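Local coordinates for Cys-Gly metallodipeptidase DUG1 (Saccharomyces cerevisiae, PDB 4G1P), which hydrolyses the dipeptide Cys-Gly as a metal-dependent peptidase and serves as the catalytic component of the yeast glutathione-degrading complex, at residues N219-I224 with T381-D386; I262-I267 with S360-H365; M249-S254 with A368-L373; T349-D354 with G387-S392. One frame throughout, in Å; residues are numbered along the deposited sequence.

Contact 1: N219-I224 with T381-D386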
loop_
_atom_site.group_PDB
_atom_site.type_symbol
_atom_site.label_atom_id
_atom_site.label_comp_id
_atom_site.label_asym_id
_atom_site.label_seq_id
_atom_site.Cartn_x
_atom_site.Cartn_y
_atom_site.Cartn_z
ATOM N N ASN A 219 -13.054 -4.122 16.995
ATOM C CA ASN A 219 -12.385 -2.864 17.287
ATOM C C ASN A 219 -11.247 -2.670 16.299
ATOM O O ASN A 219 -10.331 -3.494 16.221
ATOM C CB ASN A 219 -11.879 -2.833 18.733
ATOM C CG ASN A 219 -12.986 -2.531 19.735
ATOM O OD1 ASN A 219 -14.159 -2.797 19.476
ATOM N ND2 ASN A 219 -12.619 -1.958 20.873
ATOM N N TYR A 220 -11.320 -1.607 15.513
ATOM C CA TYR A 220 -10.332 -1.416 14.466
ATOM C C TYR A 220 -9.376 -0.296 14.850
ATOM O O TYR A 220 -9.802 0.838 15.113
ATOM C CB TYR A 220 -11.010 -1.125 13.133
ATOM C CG TYR A 220 -10.169 -1.476 11.930
ATOM C CD1 TYR A 220 -9.091 -0.689 11.560
ATOM C CD2 TYR A 220 -10.453 -2.592 11.163
ATOM C CE1 TYR A 220 -8.316 -1.006 10.459
ATOM C CE2 TYR A 220 -9.688 -2.915 10.062
ATOM C CZ TYR A 220 -8.615 -2.115 9.714
ATOM O OH TYR A 220 -7.851 -2.416 8.612
ATOM N N TYR A 221 -8.088 -0.625 14.883
ATOM C CA TYR A 221 -7.065 0.317 15.337
ATOM C C TYR A 221 -6.049 0.669 14.254
ATOM O O TYR A 221 -5.801 -0.106 13.313
ATOM C CB TYR A 221 -6.323 -0.233 16.565
ATOM C CG TYR A 221 -7.220 -0.502 17.743
ATOM C CD1 TYR A 221 -7.631 0.524 18.568
ATOM C CD2 TYR A 221 -7.669 -1.784 18.018
ATOM C CE1 TYR A 221 -8.465 0.287 19.640
ATOM C CE2 TYR A 221 -8.506 -2.036 19.087
ATOM C CZ TYR A 221 -8.904 -0.996 19.895
ATOM O OH TYR A 221 -9.738 -1.238 20.968
ATOM N N GLN A 222 -5.464 1.850 14.399
ATOM C CA GLN A 222 -4.298 2.219 13.610
ATOM C C GLN A 222 -3.216 2.747 14.537
ATOM O O GLN A 222 -3.469 3.619 15.375
ATOM C CB GLN A 222 -4.640 3.240 12.512
ATOM C CG GLN A 222 -5.144 4.580 13.007
ATOM C CD GLN A 222 -5.461 5.533 11.873
ATOM O OE1 GLN A 222 -5.381 5.176 10.699
ATOM N NE2 GLN A 222 -5.824 6.758 12.220
ATOM N N THR A 223 -2.020 2.187 14.411
ATOM C CA THR A 223 -0.871 2.698 15.151
ATOM C C THR A 223 -0.089 3.647 14.251
ATOM O O THR A 223 0.360 3.252 13.175
ATOM C CB THR A 223 0.045 1.561 15.659
ATOM O OG1 THR A 223 -0.602 0.882 16.735
ATOM C CG2 THR A 223 1.362 2.114 16.172
ATOM N N ILE A 224 0.054 4.898 14.691
ATOM C CA ILE A 224 0.697 5.928 13.877
ATOM C C ILE A 224 2.097 6.279 14.374
ATOM O O ILE A 224 2.270 6.685 15.516
ATOM C CB ILE A 224 -0.142 7.205 13.825
ATOM C CG1 ILE A 224 -1.628 6.855 13.696
ATOM C CG2 ILE A 224 0.313 8.076 12.677
ATOM C CD1 ILE A 224 -2.557 8.066 13.728
ATOM N N THR A 381 -1.517 5.239 19.192
ATOM C CA THR A 381 -2.443 4.278 18.636
ATOM C C THR A 381 -3.868 4.748 18.850
ATOM O O THR A 381 -4.255 5.120 19.956
ATOM C CB THR A 381 -2.211 2.886 19.240
ATOM O OG1 THR A 381 -0.985 2.362 18.723
ATOM C CG2 THR A 381 -3.336 1.920 18.882
ATOM N N GLU A 382 -4.652 4.757 17.782
ATOM C CA GLU A 382 -6.008 5.244 17.906
ATOM C C GLU A 382 -7.048 4.299 17.321
ATOM O O GLU A 382 -6.760 3.469 16.456
ATOM C CB GLU A 382 -6.129 6.649 17.328
ATOM C CG GLU A 382 -6.332 6.721 15.841
ATOM C CD GLU A 382 -6.152 8.139 15.328
ATOM O OE1 GLU A 382 -5.690 8.988 16.119
ATOM O OE2 GLU A 382 -6.468 8.406 14.148
ATOM N N LEU A 383 -8.260 4.416 17.838
ATOM C CA LEU A 383 -9.346 3.562 17.425
ATOM C C LEU A 383 -9.962 4.173 16.176
ATOM O O LEU A 383 -10.204 5.374 16.123
ATOM C CB LEU A 383 -10.368 3.465 18.566
ATOM C CG LEU A 383 -11.712 2.768 18.317
ATOM C CD1 LEU A 383 -11.537 1.275 18.269
ATOM C CD2 LEU A 383 -12.727 3.169 19.373
ATOM N N ILE A 384 -10.198 3.359 15.157
ATOM C CA ILE A 384 -10.866 3.874 13.971
ATOM C C ILE A 384 -12.376 3.675 14.059
ATOM O O ILE A 384 -13.140 4.603 13.811
ATOM C CB ILE A 384 -10.347 3.242 12.682
ATOM C CG1 ILE A 384 -8.851 3.534 12.521
ATOM C CG2 ILE A 384 -11.176 3.751 11.511
ATOM C CD1 ILE A 384 -8.176 2.808 11.370
ATOM N N HIS A 385 -12.801 2.462 14.398
ATOM C CA HIS A 385 -14.204 2.210 14.695
ATOM C C HIS A 385 -14.381 1.023 15.635
ATOM O O HIS A 385 -13.514 0.144 15.717
ATOM C CB HIS A 385 -15.041 2.044 13.415
ATOM C CG HIS A 385 -14.784 0.776 12.661
ATOM N ND1 HIS A 385 -14.373 0.769 11.344
ATOM C CD2 HIS A 385 -14.921 -0.526 13.018
ATOM C CE1 HIS A 385 -14.247 -0.483 10.930
ATOM N NE2 HIS A 385 -14.569 -1.288 11.928
ATOM N N ASP A 386 -15.502 1.012 16.354
ATOM C CA ASP A 386 -15.841 -0.122 17.205
ATOM C C ASP A 386 -17.280 -0.559 16.966
ATOM O O ASP A 386 -18.132 0.250 16.603
ATOM C CB ASP A 386 -15.562 0.174 18.689
ATOM C CG ASP A 386 -16.452 1.279 19.269
ATOM O OD1 ASP A 386 -17.240 1.926 18.539
ATOM O OD2 ASP A 386 -16.347 1.504 20.493
#

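Contact 2: I262-I267 with S360-H365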
loop_
_atom_site.group_PDB
_atom_site.type_symbol
_atom_site.label_atom_id
_atom_site.label_comp_id
_atom_site.label_asym_id
_atom_site.label_seq_id
_atom_site.Cartn_x
_atom_site.Cartn_y
_atom_site.Cartn_z
ATOM N N ILE A 262 -3.226 -13.643 21.141
ATOM C CA ILE A 262 -3.101 -12.212 21.342
ATOM C C ILE A 262 -2.167 -11.967 22.526
ATOM O O ILE A 262 -2.253 -12.653 23.539
ATOM C CB ILE A 262 -4.471 -11.575 21.561
ATOM C CG1 ILE A 262 -5.383 -11.922 20.383
ATOM C CG2 ILE A 262 -4.355 -10.070 21.733
ATOM C CD1 ILE A 262 -6.747 -11.281 20.450
ATOM N N LEU A 263 -1.260 -11.004 22.388
ATOM C CA LEU A 263 -0.202 -10.811 23.367
ATOM C C LEU A 263 -0.406 -9.567 24.189
ATOM O O LEU A 263 0.483 -9.146 24.915
ATOM C CB LEU A 263 1.152 -10.747 22.674
ATOM C CG LEU A 263 1.408 -11.992 21.844
ATOM C CD1 LEU A 263 2.723 -11.908 21.135
ATOM C CD2 LEU A 263 1.358 -13.218 22.724
ATOM N N ILE A 264 -1.579 -8.978 24.089
ATOM C CA ILE A 264 -1.843 -7.766 24.832
ATOM C C ILE A 264 -2.333 -8.117 26.226
ATOM O O ILE A 264 -3.304 -8.845 26.373
ATOM C CB ILE A 264 -2.876 -6.919 24.107
ATOM C CG1 ILE A 264 -2.267 -6.379 22.810
ATOM C CG2 ILE A 264 -3.369 -5.806 25.000
ATOM C CD1 ILE A 264 -3.259 -5.690 21.913
ATOM N N ASP A 265 -1.653 -7.617 27.251
ATOM C CA ASP A 265 -2.067 -7.878 28.629
ATOM C C ASP A 265 -3.472 -7.368 28.904
ATOM O O ASP A 265 -3.847 -6.274 28.488
ATOM C CB ASP A 265 -1.109 -7.220 29.636
ATOM C CG ASP A 265 0.156 -8.023 29.853
ATOM O OD1 ASP A 265 0.144 -9.239 29.550
ATOM O OD2 ASP A 265 1.162 -7.437 30.329
ATOM N N GLY A 266 -4.244 -8.163 29.629
ATOM C CA GLY A 266 -5.517 -7.691 30.135
ATOM C C GLY A 266 -6.721 -8.250 29.425
ATOM O O GLY A 266 -7.815 -8.199 29.971
ATOM N N ILE A 267 -6.532 -8.800 28.230
ATOM C CA ILE A 267 -7.677 -9.199 27.420
ATOM C C ILE A 267 -8.313 -10.502 27.894
ATOM O O ILE A 267 -9.540 -10.581 28.071
ATOM C CB ILE A 267 -7.328 -9.305 25.934
ATOM C CG1 ILE A 267 -6.754 -7.984 25.438
ATOM C CG2 ILE A 267 -8.575 -9.645 25.124
ATOM C CD1 ILE A 267 -6.633 -7.916 23.938
ATOM N N SER A 360 -7.940 0.873 25.998
ATOM C CA SER A 360 -6.905 1.282 26.924
ATOM C C SER A 360 -5.800 0.254 26.933
ATOM O O SER A 360 -4.618 0.604 26.878
ATOM C CB SER A 360 -7.463 1.449 28.328
ATOM O OG SER A 360 -8.298 2.587 28.389
ATOM N N LEU A 361 -6.176 -1.017 26.993
ATOM C CA LEU A 361 -5.172 -2.067 27.071
ATOM C C LEU A 361 -4.301 -2.036 25.830
ATOM O O LEU A 361 -3.096 -2.248 25.908
ATOM C CB LEU A 361 -5.826 -3.431 27.217
ATOM C CG LEU A 361 -6.515 -3.669 28.557
ATOM C CD1 LEU A 361 -7.411 -4.918 28.480
ATOM C CD2 LEU A 361 -5.485 -3.777 29.692
ATOM N N VAL A 362 -4.933 -1.760 24.690
ATOM C CA VAL A 362 -4.261 -1.761 23.404
ATOM C C VAL A 362 -3.275 -0.597 23.327
ATOM O O VAL A 362 -2.136 -0.770 22.906
ATOM C CB VAL A 362 -5.276 -1.703 22.254
ATOM C CG1 VAL A 362 -4.599 -1.294 20.959
ATOM C CG2 VAL A 362 -5.960 -3.053 22.089
ATOM N N GLN A 363 -3.716 0.576 23.759
ATOM C CA GLN A 363 -2.862 1.746 23.833
ATOM C C GLN A 363 -1.704 1.560 24.809
ATOM O O GLN A 363 -0.545 1.878 24.506
ATOM C CB GLN A 363 -3.689 2.953 24.249
ATOM C CG GLN A 363 -4.532 3.516 23.137
ATOM C CD GLN A 363 -5.560 4.494 23.639
ATOM O OE1 GLN A 363 -5.827 4.557 24.837
ATOM N NE2 GLN A 363 -6.142 5.270 22.732
ATOM N N LYS A 364 -2.028 1.057 25.991
ATOM C CA LYS A 364 -1.010 0.792 26.995
ATOM C C LYS A 364 0.076 -0.115 26.426
ATOM O O LYS A 364 1.261 0.152 26.589
ATOM C CB LYS A 364 -1.644 0.196 28.259
ATOM C CG LYS A 364 -0.663 -0.278 29.327
ATOM C CD LYS A 364 -1.391 -0.577 30.648
ATOM C CE LYS A 364 -0.651 -1.618 31.497
ATOM N NZ LYS A 364 0.147 -1.043 32.627
ATOM N N HIS A 365 -0.336 -1.164 25.725
ATOM C CA HIS A 365 0.600 -2.133 25.170
ATOM C C HIS A 365 1.470 -1.501 24.087
ATOM O O HIS A 365 2.693 -1.677 24.066
ATOM C CB HIS A 365 -0.166 -3.320 24.596
ATOM C CG HIS A 365 0.681 -4.266 23.810
ATOM N ND1 HIS A 365 1.128 -5.463 24.320
ATOM C CD2 HIS A 365 1.150 -4.199 22.541
ATOM C CE1 HIS A 365 1.841 -6.093 23.403
ATOM N NE2 HIS A 365 1.871 -5.347 22.313
HETATM O O HOH W 1 1.114 -6.375 27.237
#

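Contact 3: M249-S254 with A368-L373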
loop_
_atom_site.group_PDB
_atom_site.type_symbol
_atom_site.label_atom_id
_atom_site.label_comp_id
_atom_site.label_asym_id
_atom_site.label_seq_id
_atom_site.Cartn_x
_atom_site.Cartn_y
_atom_site.Cartn_z
ATOM N N MET A 249 7.349 -2.301 12.604
ATOM C CA MET A 249 7.405 -3.753 12.526
ATOM C C MET A 249 7.518 -4.351 13.919
ATOM O O MET A 249 6.982 -5.423 14.205
ATOM C CB MET A 249 8.567 -4.215 11.655
ATOM C CG MET A 249 8.503 -3.674 10.233
ATOM S SD MET A 249 7.019 -4.149 9.312
ATOM C CE MET A 249 5.872 -2.793 9.610
ATOM N N GLN A 250 8.206 -3.643 14.798
ATOM C CA GLN A 250 8.356 -4.122 16.151
ATOM C C GLN A 250 7.067 -3.971 16.963
ATOM O O GLN A 250 6.648 -4.899 17.641
ATOM C CB GLN A 250 9.571 -3.465 16.811
ATOM C CG GLN A 250 10.847 -4.214 16.461
ATOM C CD GLN A 250 12.089 -3.347 16.444
ATOM O OE1 GLN A 250 12.071 -2.193 16.872
ATOM N NE2 GLN A 250 13.187 -3.909 15.939
ATOM N N VAL A 251 6.425 -2.816 16.874
ATOM C CA VAL A 251 5.203 -2.603 17.628
ATOM C C VAL A 251 4.108 -3.547 17.149
ATOM O O VAL A 251 3.467 -4.231 17.944
ATOM C CB VAL A 251 4.739 -1.137 17.553
ATOM C CG1 VAL A 251 3.331 -0.996 18.088
ATOM C CG2 VAL A 251 5.684 -0.245 18.344
ATOM N N LEU A 252 3.921 -3.593 15.838
ATOM C CA LEU A 252 2.897 -4.426 15.225
ATOM C C LEU A 252 3.182 -5.890 15.487
ATOM O O LEU A 252 2.270 -6.685 15.691
ATOM C CB LEU A 252 2.874 -4.188 13.719
ATOM C CG LEU A 252 1.637 -3.565 13.087
ATOM C CD1 LEU A 252 0.832 -2.769 14.107
ATOM C CD2 LEU A 252 2.050 -2.702 11.906
ATOM N N GLY A 253 4.462 -6.240 15.489
ATOM C CA GLY A 253 4.872 -7.622 15.630
ATOM C C GLY A 253 4.793 -8.114 17.061
ATOM O O GLY A 253 5.220 -9.219 17.364
ATOM N N SER A 254 4.229 -7.299 17.941
ATOM C CA SER A 254 4.197 -7.620 19.353
ATOM C C SER A 254 2.765 -7.818 19.798
ATOM O O SER A 254 2.497 -7.971 20.990
ATOM C CB SER A 254 4.812 -6.482 20.164
ATOM O OG SER A 254 3.900 -5.397 20.264
ATOM N N ALA A 368 3.889 1.174 25.379
ATOM C CA ALA A 368 4.958 0.614 26.183
ATOM C C ALA A 368 5.982 -0.062 25.298
ATOM O O ALA A 368 7.185 0.008 25.546
ATOM C CB ALA A 368 4.404 -0.373 27.175
ATOM N N LYS A 369 5.494 -0.739 24.271
ATOM C CA LYS A 369 6.381 -1.427 23.367
ATOM C C LYS A 369 7.193 -0.360 22.654
ATOM O O LYS A 369 8.425 -0.448 22.590
ATOM C CB LYS A 369 5.592 -2.263 22.372
ATOM C CG LYS A 369 6.447 -2.971 21.349
ATOM C CD LYS A 369 7.457 -3.866 22.015
ATOM C CE LYS A 369 8.279 -4.596 20.979
ATOM N NZ LYS A 369 9.196 -5.577 21.596
ATOM N N PHE A 370 6.506 0.664 22.155
ATOM C CA PHE A 370 7.196 1.706 21.421
ATOM C C PHE A 370 8.251 2.370 22.277
ATOM O O PHE A 370 9.364 2.556 21.827
ATOM C CB PHE A 370 6.255 2.767 20.862
ATOM C CG PHE A 370 6.982 3.900 20.214
ATOM C CD1 PHE A 370 7.572 3.736 18.974
ATOM C CD2 PHE A 370 7.122 5.116 20.858
ATOM C CE1 PHE A 370 8.265 4.779 18.377
ATOM C CE2 PHE A 370 7.814 6.166 20.269
ATOM C CZ PHE A 370 8.382 5.999 19.030
ATOM N N LYS A 371 7.901 2.714 23.512
ATOM C CA LYS A 371 8.840 3.390 24.398
ATOM C C LYS A 371 10.080 2.543 24.667
ATOM O O LYS A 371 11.193 3.066 24.782
ATOM C CB LYS A 371 8.167 3.763 25.711
ATOM C CG LYS A 371 9.087 4.471 26.692
ATOM C CD LYS A 371 8.438 4.575 28.064
ATOM C CE LYS A 371 9.392 5.130 29.102
ATOM N NZ LYS A 371 8.829 4.984 30.473
ATOM N N SER A 372 9.893 1.230 24.734
ATOM C CA SER A 372 11.012 0.321 24.951
ATOM C C SER A 372 11.927 0.218 23.736
ATOM O O SER A 372 12.908 -0.530 23.754
ATOM C CB SER A 372 10.497 -1.075 25.275
ATOM O OG SER A 372 10.137 -1.752 24.089
ATOM N N LEU A 373 11.588 0.928 22.665
ATOM C CA LEU A 373 12.406 0.891 21.468
ATOM C C LEU A 373 13.534 1.896 21.561
ATOM O O LEU A 373 14.543 1.761 20.877
ATOM C CB LEU A 373 11.573 1.188 20.240
ATOM C CG LEU A 373 10.526 0.154 19.893
ATOM C CD1 LEU A 373 10.177 0.309 18.432
ATOM C CD2 LEU A 373 11.056 -1.231 20.168
#

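Contact 4: T349-D354 with G387-S392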
loop_
_atom_site.group_PDB
_atom_site.type_symbol
_atom_site.label_atom_id
_atom_site.label_comp_id
_atom_site.label_asym_id
_atom_site.label_seq_id
_atom_site.Cartn_x
_atom_site.Cartn_y
_atom_site.Cartn_z
ATOM N N THR A 349 -14.068 -8.905 19.172
ATOM C CA THR A 349 -14.413 -8.992 20.584
ATOM C C THR A 349 -15.487 -10.039 20.881
ATOM O O THR A 349 -16.341 -10.338 20.053
ATOM C CB THR A 349 -14.849 -7.637 21.128
ATOM O OG1 THR A 349 -16.086 -7.271 20.527
ATOM C CG2 THR A 349 -13.809 -6.576 20.790
ATOM N N VAL A 350 -15.415 -10.599 22.080
ATOM C CA VAL A 350 -16.365 -11.589 22.547
ATOM C C VAL A 350 -16.809 -11.164 23.930
ATOM O O VAL A 350 -16.223 -10.250 24.513
ATOM C CB VAL A 350 -15.698 -12.953 22.656
ATOM C CG1 VAL A 350 -15.202 -13.417 21.286
ATOM C CG2 VAL A 350 -14.564 -12.890 23.660
ATOM N N PRO A 351 -17.855 -11.808 24.474
ATOM C CA PRO A 351 -18.111 -11.526 25.889
ATOM C C PRO A 351 -16.980 -12.103 26.760
ATOM O O PRO A 351 -16.440 -13.167 26.449
ATOM C CB PRO A 351 -19.432 -12.246 26.147
ATOM C CG PRO A 351 -19.488 -13.317 25.098
ATOM C CD PRO A 351 -18.868 -12.710 23.897
ATOM N N ASP A 352 -16.610 -11.398 27.822
ATOM C CA ASP A 352 -17.251 -10.141 28.181
ATOM C C ASP A 352 -16.291 -8.972 28.017
ATOM O O ASP A 352 -16.036 -8.254 28.977
ATOM C CB ASP A 352 -17.722 -10.185 29.640
ATOM C CG ASP A 352 -18.343 -11.527 30.024
ATOM O OD1 ASP A 352 -19.272 -11.992 29.324
ATOM O OD2 ASP A 352 -17.886 -12.123 31.024
ATOM N N MET A 353 -15.764 -8.769 26.812
ATOM C CA MET A 353 -14.784 -7.703 26.585
ATOM C C MET A 353 -15.429 -6.316 26.513
ATOM O O MET A 353 -16.342 -6.095 25.724
ATOM C CB MET A 353 -13.987 -7.988 25.311
ATOM C CG MET A 353 -13.164 -9.247 25.399
ATOM S SD MET A 353 -12.538 -9.821 23.813
ATOM C CE MET A 353 -11.505 -8.426 23.349
ATOM N N ASP A 354 -14.971 -5.386 27.347
ATOM C CA ASP A 354 -15.456 -4.008 27.285
ATOM C C ASP A 354 -14.663 -3.216 26.243
ATOM O O ASP A 354 -13.430 -3.266 26.231
ATOM C CB ASP A 354 -15.356 -3.331 28.659
ATOM C CG ASP A 354 -15.778 -1.862 28.627
ATOM O OD1 ASP A 354 -16.841 -1.537 28.057
ATOM O OD2 ASP A 354 -15.031 -1.017 29.163
ATOM N N GLY A 387 -17.528 -1.849 17.146
ATOM C CA GLY A 387 -18.850 -2.423 16.967
ATOM C C GLY A 387 -19.005 -3.522 17.998
ATOM O O GLY A 387 -18.068 -4.291 18.217
ATOM N N ALA A 388 -20.172 -3.596 18.635
ATOM C CA ALA A 388 -20.356 -4.472 19.787
ATOM C C ALA A 388 -20.526 -5.919 19.397
ATOM O O ALA A 388 -21.003 -6.220 18.310
ATOM C CB ALA A 388 -21.530 -4.028 20.599
ATOM N N TYR A 389 -20.126 -6.818 20.288
ATOM C CA TYR A 389 -20.474 -8.220 20.134
ATOM C C TYR A 389 -21.928 -8.426 20.551
ATOM O O TYR A 389 -22.538 -7.546 21.164
ATOM C CB TYR A 389 -19.542 -9.107 20.954
ATOM C CG TYR A 389 -19.534 -8.829 22.440
ATOM C CD1 TYR A 389 -20.550 -9.310 23.265
ATOM C CD2 TYR A 389 -18.498 -8.120 23.026
ATOM C CE1 TYR A 389 -20.545 -9.075 24.613
ATOM C CE2 TYR A 389 -18.482 -7.880 24.384
ATOM C CZ TYR A 389 -19.509 -8.362 25.168
ATOM O OH TYR A 389 -19.507 -8.127 26.517
ATOM N N TRP A 390 -22.489 -9.582 20.233
ATOM C CA TRP A 390 -23.888 -9.818 20.529
ATOM C C TRP A 390 -24.114 -11.298 20.722
ATOM O O TRP A 390 -23.620 -12.111 19.946
ATOM C CB TRP A 390 -24.762 -9.279 19.398
ATOM C CG TRP A 390 -26.218 -9.649 19.473
ATOM C CD1 TRP A 390 -27.181 -9.056 20.250
ATOM C CD2 TRP A 390 -26.891 -10.666 18.715
ATOM N NE1 TRP A 390 -28.407 -9.652 20.030
ATOM C CE2 TRP A 390 -28.257 -10.642 19.096
ATOM C CE3 TRP A 390 -26.473 -11.599 17.758
ATOM C CZ2 TRP A 390 -29.205 -11.514 18.548
ATOM C CZ3 TRP A 390 -27.408 -12.465 17.222
ATOM C CH2 TRP A 390 -28.765 -12.417 17.619
ATOM N N VAL A 391 -24.827 -11.653 21.782
ATOM C CA VAL A 391 -25.152 -13.041 22.021
ATOM C C VAL A 391 -26.606 -13.100 22.445
ATOM O O VAL A 391 -27.062 -12.301 23.263
ATOM C CB VAL A 391 -24.291 -13.692 23.130
ATOM C CG1 VAL A 391 -24.399 -15.196 23.053
ATOM C CG2 VAL A 391 -22.848 -13.297 23.020
ATOM N N SER A 392 -27.336 -14.052 21.884
ATOM C CA SER A 392 -28.724 -14.218 22.243
ATOM C C SER A 392 -29.058 -15.679 22.402
ATOM O O SER A 392 -28.316 -16.552 21.954
ATOM C CB SER A 392 -29.623 -13.604 21.184
ATOM O OG SER A 392 -30.830 -14.337 21.104
HETATM O O HOH W 2 -21.064 -9.705 28.475
#

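Contact 1: N219-I224 with T381-D386
Y220 pairs with two residues at once: its N donates to H385 O at 2.8 Å, while its O takes I384 N at 2.6 Å and, weakly, H385 N. This is a classic beta bulge in an otherwise regular antiparallel pair. Beyond it Q222 and E382 form a hydrogen-bonded pair, and at the far end the hydroxyls of T223 and T381 bond to each other.

On the face carrying Y220 and Q222, the extra residue I384 lays CD1 against Y220 CD1 (3.6 Å) and across the Q222 chain. H385 turns one ring face to Y220 CB. With CG set between backbone N and carbonyl carbon (chi1 63° in Q222, 84° in E382), these two chains run out side by side. Q222 NE2 meets E382 OE2 at 2.6 Å, in its own amide plane but from above the carboxylate. Replaced by an alanine, Q222 would probably leave E382 OE2 without this donor and uncover I384 CD1. Across the sheet, Y221 CE1 packs on L383 CD1 at 3.5 Å.

Farther out, R380 forms a salt bridge with E382 OE1, T359 holds Y221 OH, and K334 O of the second subunit takes Y220 OH. H385 lines the pocket of the bound cysteine: the bulge falls at a ligand-binding imidazole, within a strand pair that also reaches the second subunit.

Contact 2: I262-I267 with S360-H365
A type II beta turn, I264 to I267, in the loop between helices 244-252 and 267-270 rests on helix 355-371 of the lid domain through L361, V362 and H365. Its third position is G266, whose positive phi (106°) suits a residue without a side chain; a CB there would also run into L361. The leucine fits against the bare backbone instead, CD1 lying 3.5 Å from G266 C and CD2 beside D265 O.

One helical turn on, H365 offers the face of its imidazole to I264. The ring stands out with CG opposite the backbone N (chi1 171°), and I264 CG1 sits above it, 3.8 Å from H365 CG and displaced toward the rim. The tip of the same isoleucine branch, CD1, reaches V362 CG2 at 3.8 Å, and the CG2 branch touches L361 at O and CB. L319 and L255 also pack on I264.

The polar link runs through water. Water 1 accepts from D265 N at 3.0 Å and lies in the plane of the H365 ring, 3.1 Å from ND1; at the opposite nitrogen, NE2 is hydrogen-bonded to S254 OG. With an alanine here, I264 CG1 would probably lose its aromatic cover, and both the bridging water and S254 would be left without a ring nitrogen.

The imidazole is thus fixed in rotation by a partner at each nitrogen and a hydrocarbon over one face. The D265 carboxylate, OD2 6.3 Å from H365 ND1, might slightly favour a protonated ring.

Contact 3: M249-S254 with A368-L373
V251 and K369 bring the ends of helices 244-252 and 355-371 together, and the close part of the contact is built on V251 and the K369 methylenes. K369 leaves its backbone with CG opposite N (chi1 178°) and then bends at chi2 (58°), which lays its methylenes along the other helix: CG is 3.9 Å from V251 CA and 3.7 Å from S254 OG, and CE is 3.7 Å from Q250 O. Beside it, V251 CG2 fills the angle at F370, 4.0 Å from F370 CB and near the plane of the ring at its edge. D247 also touches that phenyl group.

Toward the dimer partner the packing within the pair thins. There Q250 and L373 meet obliquely, the amide oxygen OE1 lying 3.5 Å from L373 CD1 and nearly as close to CD2, a polar atom against two methyls. In the second subunit, V256 packs on Q250 and S258 on L373.

Both chains finish their helices alike. S254 OG turns back to donate to V251 O at 2.6 Å, a carbonyl that also receives S254 N, and S372 OG does the same to K369 O. V251 O and K369 O, in the last turns, each gain a hydroxyl donor. The two segments are joined by van der Waals contact, partly of carbons on polar oxygens, while the K369 ammonium lies beside the C-terminal turn of helix 244-252, where the helix end would probably favour a positive charge.

Contact 4: T349-D354 with G387-S392
V350 to M353 form a beta turn closed by M353 N to V350 O (2.8 Å), with a cis peptide between P351 and D352, and Y389 lies against it. The turn joins strand 340-349 to helix 355-371 in the lid domain, and D354 follows it as the N-cap of that helix.

Y389 carries the contact from the other segment. Its CG is folded in between backbone N and carbonyl carbon (chi1 59°), which swings the ring across the turn so that one face covers the V350-P351 peptide. P351 N sits over the ring centre, P351 CA is 3.5 Å from Y389 CZ, and P351 CD makes a CH-pi contact with the same face. At the rim, in the ring plane, come T349 OG1, 3.6 Å from Y389 CD2, and M353 O. P351 CG touches V391 CG2 at 4.0 Å.

M353 folds back on V350, its SD accepting a weak bond from V350 N, while its side chain packs on I267 and M270. At the far end of the tyrosine, water 2 donates to D352 OD1 and lies 3.0 Å from Y389 OH.

In the fold
Contacts 1 to 3 lie in the lid domain; contact 4 lies where strand 378-391 leads out of it, probably at its junction with the catalytic domain. Along the chain come 219-224, 249-254, 262-267 and 349-354, then 360-365, 368-373, 381-386 and 387-392. Contacts 2 and 3 share helix 355-371, their centres 12 Å apart, and both nest inside the loop closed by contact 1. That helix and helix 244-252 pack against the sheet of contact 1, centred 13 Å from contact 2 and 16 Å from contact 3. Contacts 3 and 4 are 27 Å apart between centres. The sheet runs from the cysteine pocket at H385 toward helix 244-252, which with contact 1 itself meets the second subunit.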